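Local coordinates for CurM Sulfotransferase (PDB 4GBM), which probably transfers a sulfo group from PAPS to an intermediate of the curacin biosynthetic pathway, activating a functional group of the polyketide chain, at residues Q218-Q230 against N276-T288. The protein carries 2 engineered substitutions. Residues are numbered along the deposited sequence; the frame is centred on the assembly and turned at random.
Sequences QIRYEDLVKKPQQ and NTIDESLADKWKT. With ZN (zinc ion), chain D; A3P (adenosine-3'-5'-diphosphate), chain G.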
# COMPACT_ATOMS: atom_id res chain seq x y z
N GLN A 218 -6.23 4.80 11.87
CA GLN A 218 -5.57 5.80 11.05
C GLN A 218 -4.14 6.02 11.49
O GLN A 218 -3.85 6.10 12.69
CB GLN A 218 -6.33 7.13 11.09
CG GLN A 218 -5.87 8.14 10.05
CD GLN A 218 -6.53 9.49 10.21
OE1 GLN A 218 -5.91 10.45 10.66
NE2 GLN A 218 -7.80 9.58 9.84
N ILE A 219 -3.24 6.12 10.51
CA ILE A 219 -1.85 6.51 10.75
C ILE A 219 -1.53 7.72 9.89
O ILE A 219 -1.78 7.72 8.69
CB ILE A 219 -0.87 5.38 10.43
CG1 ILE A 219 -1.07 4.22 11.41
CG2 ILE A 219 0.60 5.88 10.50
CD1 ILE A 219 -0.22 3.01 11.12
N ARG A 220 -0.98 8.76 10.51
CA ARG A 220 -0.50 9.92 9.77
C ARG A 220 0.97 9.71 9.46
O ARG A 220 1.76 9.42 10.37
CB ARG A 220 -0.71 11.20 10.58
CG ARG A 220 -2.13 11.29 11.13
CD ARG A 220 -2.32 12.46 12.07
NE ARG A 220 -2.43 13.73 11.36
CZ ARG A 220 -3.52 14.13 10.69
NH1 ARG A 220 -3.51 15.31 10.10
NH2 ARG A 220 -4.61 13.35 10.61
N TYR A 221 1.32 9.84 8.19
CA TYR A 221 2.71 9.71 7.76
C TYR A 221 3.65 10.55 8.62
O TYR A 221 4.75 10.12 8.99
CB TYR A 221 2.86 10.12 6.29
CG TYR A 221 4.31 10.24 5.87
CD1 TYR A 221 5.05 9.11 5.52
CD2 TYR A 221 4.95 11.48 5.86
CE1 TYR A 221 6.38 9.21 5.15
CE2 TYR A 221 6.29 11.60 5.50
CZ TYR A 221 7.00 10.46 5.14
OH TYR A 221 8.32 10.60 4.78
N GLU A 222 3.21 11.77 8.93
CA GLU A 222 4.06 12.70 9.67
C GLU A 222 4.38 12.15 11.06
O GLU A 222 5.52 12.27 11.52
CB GLU A 222 3.42 14.09 9.74
CG GLU A 222 3.27 14.79 8.36
CD GLU A 222 2.11 14.26 7.51
OE1 GLU A 222 1.21 13.56 8.02
OE2 GLU A 222 2.12 14.57 6.30
N ASP A 223 3.39 11.54 11.72
CA ASP A 223 3.58 10.86 13.00
C ASP A 223 4.45 9.62 12.83
O ASP A 223 5.33 9.34 13.65
CB ASP A 223 2.24 10.44 13.62
CG ASP A 223 1.38 11.61 14.04
OD1 ASP A 223 1.89 12.74 14.24
OD2 ASP A 223 0.16 11.37 14.20
N LEU A 224 4.22 8.86 11.76
CA LEU A 224 4.98 7.64 11.51
C LEU A 224 6.48 7.89 11.48
O LEU A 224 7.25 7.12 12.06
CB LEU A 224 4.54 6.98 10.19
CG LEU A 224 5.28 5.69 9.79
CD1 LEU A 224 5.04 4.58 10.81
CD2 LEU A 224 4.84 5.26 8.39
N VAL A 225 6.91 8.95 10.80
CA VAL A 225 8.35 9.18 10.66
C VAL A 225 8.96 10.00 11.79
O VAL A 225 10.17 9.89 12.05
CB VAL A 225 8.74 9.72 9.26
CG1 VAL A 225 8.24 8.77 8.16
CG2 VAL A 225 8.20 11.14 9.03
N LYS A 226 8.15 10.82 12.46
CA LYS A 226 8.63 11.60 13.62
C LYS A 226 8.60 10.84 14.94
O LYS A 226 9.47 11.05 15.81
CB LYS A 226 7.84 12.89 13.77
CG LYS A 226 8.15 13.96 12.73
CD LYS A 226 7.25 15.16 12.93
CE LYS A 226 7.92 16.44 12.53
NZ LYS A 226 7.10 17.61 12.98
N LYS A 227 7.59 9.98 15.10
CA LYS A 227 7.40 9.21 16.33
C LYS A 227 7.08 7.74 16.00
O LYS A 227 6.02 7.23 16.39
CB LYS A 227 6.26 9.80 17.16
CG LYS A 227 6.48 11.24 17.64
CD LYS A 227 5.33 11.70 18.54
CE LYS A 227 4.00 11.75 17.80
NZ LYS A 227 2.86 12.05 18.72
N PRO A 228 7.98 7.05 15.27
CA PRO A 228 7.67 5.68 14.86
C PRO A 228 7.39 4.73 16.02
O PRO A 228 6.52 3.87 15.88
CB PRO A 228 8.91 5.25 14.06
CG PRO A 228 10.00 6.18 14.50
CD PRO A 228 9.32 7.48 14.81
N GLN A 229 8.08 4.88 17.15
CA GLN A 229 7.84 4.01 18.30
C GLN A 229 6.38 4.08 18.77
O GLN A 229 5.73 3.05 18.93
CB GLN A 229 8.77 4.35 19.46
CG GLN A 229 8.52 3.49 20.70
CD GLN A 229 9.03 4.12 21.98
OE1 GLN A 229 9.84 5.05 21.96
NE2 GLN A 229 8.58 3.59 23.12
N GLN A 230 5.89 5.30 18.97
CA GLN A 230 4.52 5.52 19.43
C GLN A 230 3.50 5.03 18.40
O GLN A 230 2.54 4.34 18.75
CB GLN A 230 4.28 7.00 19.76
CG GLN A 230 2.85 7.35 20.16
CD GLN A 230 2.65 8.84 20.33
OE1 GLN A 230 2.12 9.51 19.45
NE2 GLN A 230 3.07 9.38 21.47
N ASN A 276 18.38 5.49 4.41
CA ASN A 276 18.96 4.39 5.18
C ASN A 276 18.46 4.34 6.62
O ASN A 276 18.98 3.57 7.44
CB ASN A 276 20.50 4.42 5.12
CG ASN A 276 21.10 5.61 5.83
OD1 ASN A 276 20.38 6.47 6.35
ND2 ASN A 276 22.43 5.68 5.85
N THR A 277 17.44 5.15 6.91
CA THR A 277 16.78 5.16 8.21
C THR A 277 15.35 5.65 8.02
O THR A 277 14.98 6.07 6.92
CB THR A 277 17.54 6.06 9.23
OG1 THR A 277 17.01 5.85 10.54
CG2 THR A 277 17.45 7.54 8.84
N ILE A 278 14.55 5.60 9.08
CA ILE A 278 13.24 6.25 9.07
C ILE A 278 13.52 7.75 9.11
O ILE A 278 13.98 8.28 10.13
CB ILE A 278 12.38 5.83 10.27
CG1 ILE A 278 12.18 4.30 10.26
CG2 ILE A 278 11.03 6.57 10.24
CD1 ILE A 278 11.66 3.73 11.59
N ASP A 279 13.29 8.43 7.99
CA ASP A 279 13.80 9.79 7.82
C ASP A 279 12.73 10.81 8.20
O ASP A 279 11.81 11.09 7.43
CB ASP A 279 14.30 10.01 6.38
CG ASP A 279 15.00 11.34 6.20
OD1 ASP A 279 14.82 12.23 7.06
OD2 ASP A 279 15.74 11.49 5.20
N GLU A 280 12.88 11.37 9.40
CA GLU A 280 11.88 12.28 9.96
C GLU A 280 11.76 13.59 9.17
O GLU A 280 10.74 14.26 9.25
CB GLU A 280 12.17 12.58 11.44
CG GLU A 280 13.40 13.46 11.68
CD GLU A 280 13.09 14.96 11.63
OE1 GLU A 280 12.05 15.39 12.18
OE2 GLU A 280 13.89 15.71 11.02
N SER A 281 12.81 13.94 8.43
CA SER A 281 12.87 15.24 7.76
C SER A 281 11.84 15.39 6.67
O SER A 281 11.54 16.51 6.25
CB SER A 281 14.27 15.49 7.18
OG SER A 281 15.23 15.38 8.20
N LEU A 282 11.29 14.27 6.21
CA LEU A 282 10.31 14.30 5.12
C LEU A 282 8.90 14.65 5.60
O LEU A 282 8.02 14.96 4.79
CB LEU A 282 10.32 12.97 4.37
CG LEU A 282 11.41 12.78 3.29
CD1 LEU A 282 12.80 13.21 3.73
CD2 LEU A 282 11.42 11.34 2.79
N ALA A 283 8.69 14.62 6.92
CA ALA A 283 7.36 14.93 7.48
C ALA A 283 6.93 16.38 7.23
O ALA A 283 5.85 16.62 6.69
CB ALA A 283 7.33 14.63 8.97
N ASP A 284 7.79 17.32 7.61
CA ASP A 284 7.42 18.75 7.67
C ASP A 284 7.55 19.49 6.35
O ASP A 284 7.45 20.72 6.32
CB ASP A 284 8.29 19.48 8.71
CG ASP A 284 7.88 19.19 10.15
OD1 ASP A 284 6.83 18.58 10.39
OD2 ASP A 284 8.63 19.61 11.05
N LYS A 285 7.76 18.76 5.25
CA LYS A 285 7.97 19.40 3.94
C LYS A 285 6.80 20.29 3.54
O LYS A 285 7.00 21.31 2.88
CB LYS A 285 8.25 18.35 2.87
CG LYS A 285 9.66 17.76 3.02
CD LYS A 285 9.89 16.59 2.10
CE LYS A 285 10.18 17.03 0.67
NZ LYS A 285 10.78 15.91 -0.09
N TRP A 286 5.60 19.92 3.97
CA TRP A 286 4.39 20.70 3.67
C TRP A 286 4.45 22.13 4.21
O TRP A 286 3.73 23.00 3.71
CB TRP A 286 3.14 19.99 4.21
CG TRP A 286 3.13 19.81 5.70
CD1 TRP A 286 3.62 18.73 6.39
CD2 TRP A 286 2.62 20.73 6.68
NE1 TRP A 286 3.43 18.92 7.74
CE2 TRP A 286 2.83 20.13 7.95
CE3 TRP A 286 2.01 21.99 6.61
CZ2 TRP A 286 2.45 20.76 9.14
CZ3 TRP A 286 1.63 22.61 7.80
CH2 TRP A 286 1.86 21.99 9.05
N LYS A 287 5.28 22.37 5.22
CA LYS A 287 5.40 23.71 5.80
C LYS A 287 6.04 24.70 4.84
O LYS A 287 5.86 25.91 4.98
CB LYS A 287 6.16 23.68 7.12
CG LYS A 287 5.44 22.94 8.24
CD LYS A 287 6.26 22.94 9.52
CE LYS A 287 5.61 22.07 10.58
NZ LYS A 287 6.44 21.98 11.82
N THR A 288 6.80 24.19 3.87
CA THR A 288 7.55 25.07 2.95
C THR A 288 7.27 24.84 1.47
O THR A 288 7.65 25.67 0.64
CB THR A 288 9.08 25.00 3.19
OG1 THR A 288 9.52 23.64 3.11
CG2 THR A 288 9.45 25.59 4.55
ZN ZN D . 16.79 10.20 4.09
P1 A3P G . 9.38 10.80 -2.25
O1P A3P G . 8.90 11.13 -3.64
O2P A3P G . 10.62 9.94 -2.23
O3P A3P G . 9.44 12.00 -1.35
P2 A3P G . 4.73 5.39 -1.24
O4P A3P G . 3.35 5.40 -0.67
O5P A3P G . 4.82 5.62 -2.73
O6P A3P G . 5.55 4.21 -0.77
O5' A3P G . 5.43 6.70 -0.62
C5' A3P G . 6.70 7.12 -1.14
C4' A3P G . 7.21 8.19 -0.21
O4' A3P G . 7.58 7.58 1.03
C3' A3P G . 8.49 8.84 -0.70
O3' A3P G . 8.19 9.87 -1.66
C2' A3P G . 9.08 9.36 0.61
O2' A3P G . 8.60 10.67 0.91
C1' A3P G . 8.56 8.39 1.67
N9 A3P G . 9.67 7.53 2.16
C8 A3P G . 10.27 6.51 1.50
N7 A3P G . 11.27 5.97 2.25
C5 A3P G . 11.29 6.65 3.42
C6 A3P G . 12.09 6.61 4.67
N6 A3P G . 13.07 5.68 4.82
N1 A3P G . 11.78 7.51 5.64
C2 A3P G . 10.80 8.43 5.50
N3 A3P G . 10.03 8.51 4.38
C4 A3P G . 10.24 7.66 3.35
O HOH W 1 4.39 15.12 4.83
O HOH W 2 12.39 8.85 12.99
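Val-225 and Ala-283 form the apolar heart of this contact, in which a short helix and a loop close together around a nucleotide base. CG2 of Val-225 lies 3.6 Å from CB of Ala-283, while its other branch, CG1, touches the adenine at C2; CG2 of Ile-278 reaches the Val-225 backbone, and CD1 packs against the Pro-228 ring. Polar recognition of adenine draws on both segments. With CG turned anti to the backbone N (chi1 170°), Tyr-221 brings its OH to 2.7 Å from N3 of adenosine-3'-5'-diphosphate; the hydroxyl donates to N3, which lies near the plane of the tyrosine ring, off its edge. From the loop, the backbone N of Asp-279 donates to N1 of the base (2.9 Å, 168° at the hydrogen), and N6 donates to the carbonyl of Thr-277, so main-chain atoms of the loop meet N1 and N6, while the Tyr-221 side chain meets N3. OD2 of Asp-279 meanwhile binds zinc together with His-275. Lys-226 NZ meets Asp-284 OD1 on its syn side at 2.8 Å in a salt bridge, which Lys-287 joins weakly through OD2. Water links Glu-222 OE2 to the Ala-283 carbonyl; OE1 of Glu-222 is held by Tyr-308. Helix 221-226 follows edge strand 216-220 of the parallel sheet, and helix 45-53 packs against Leu-224, Val-225 and Ile-278, joining loop 276-288 to the P-loop-type core.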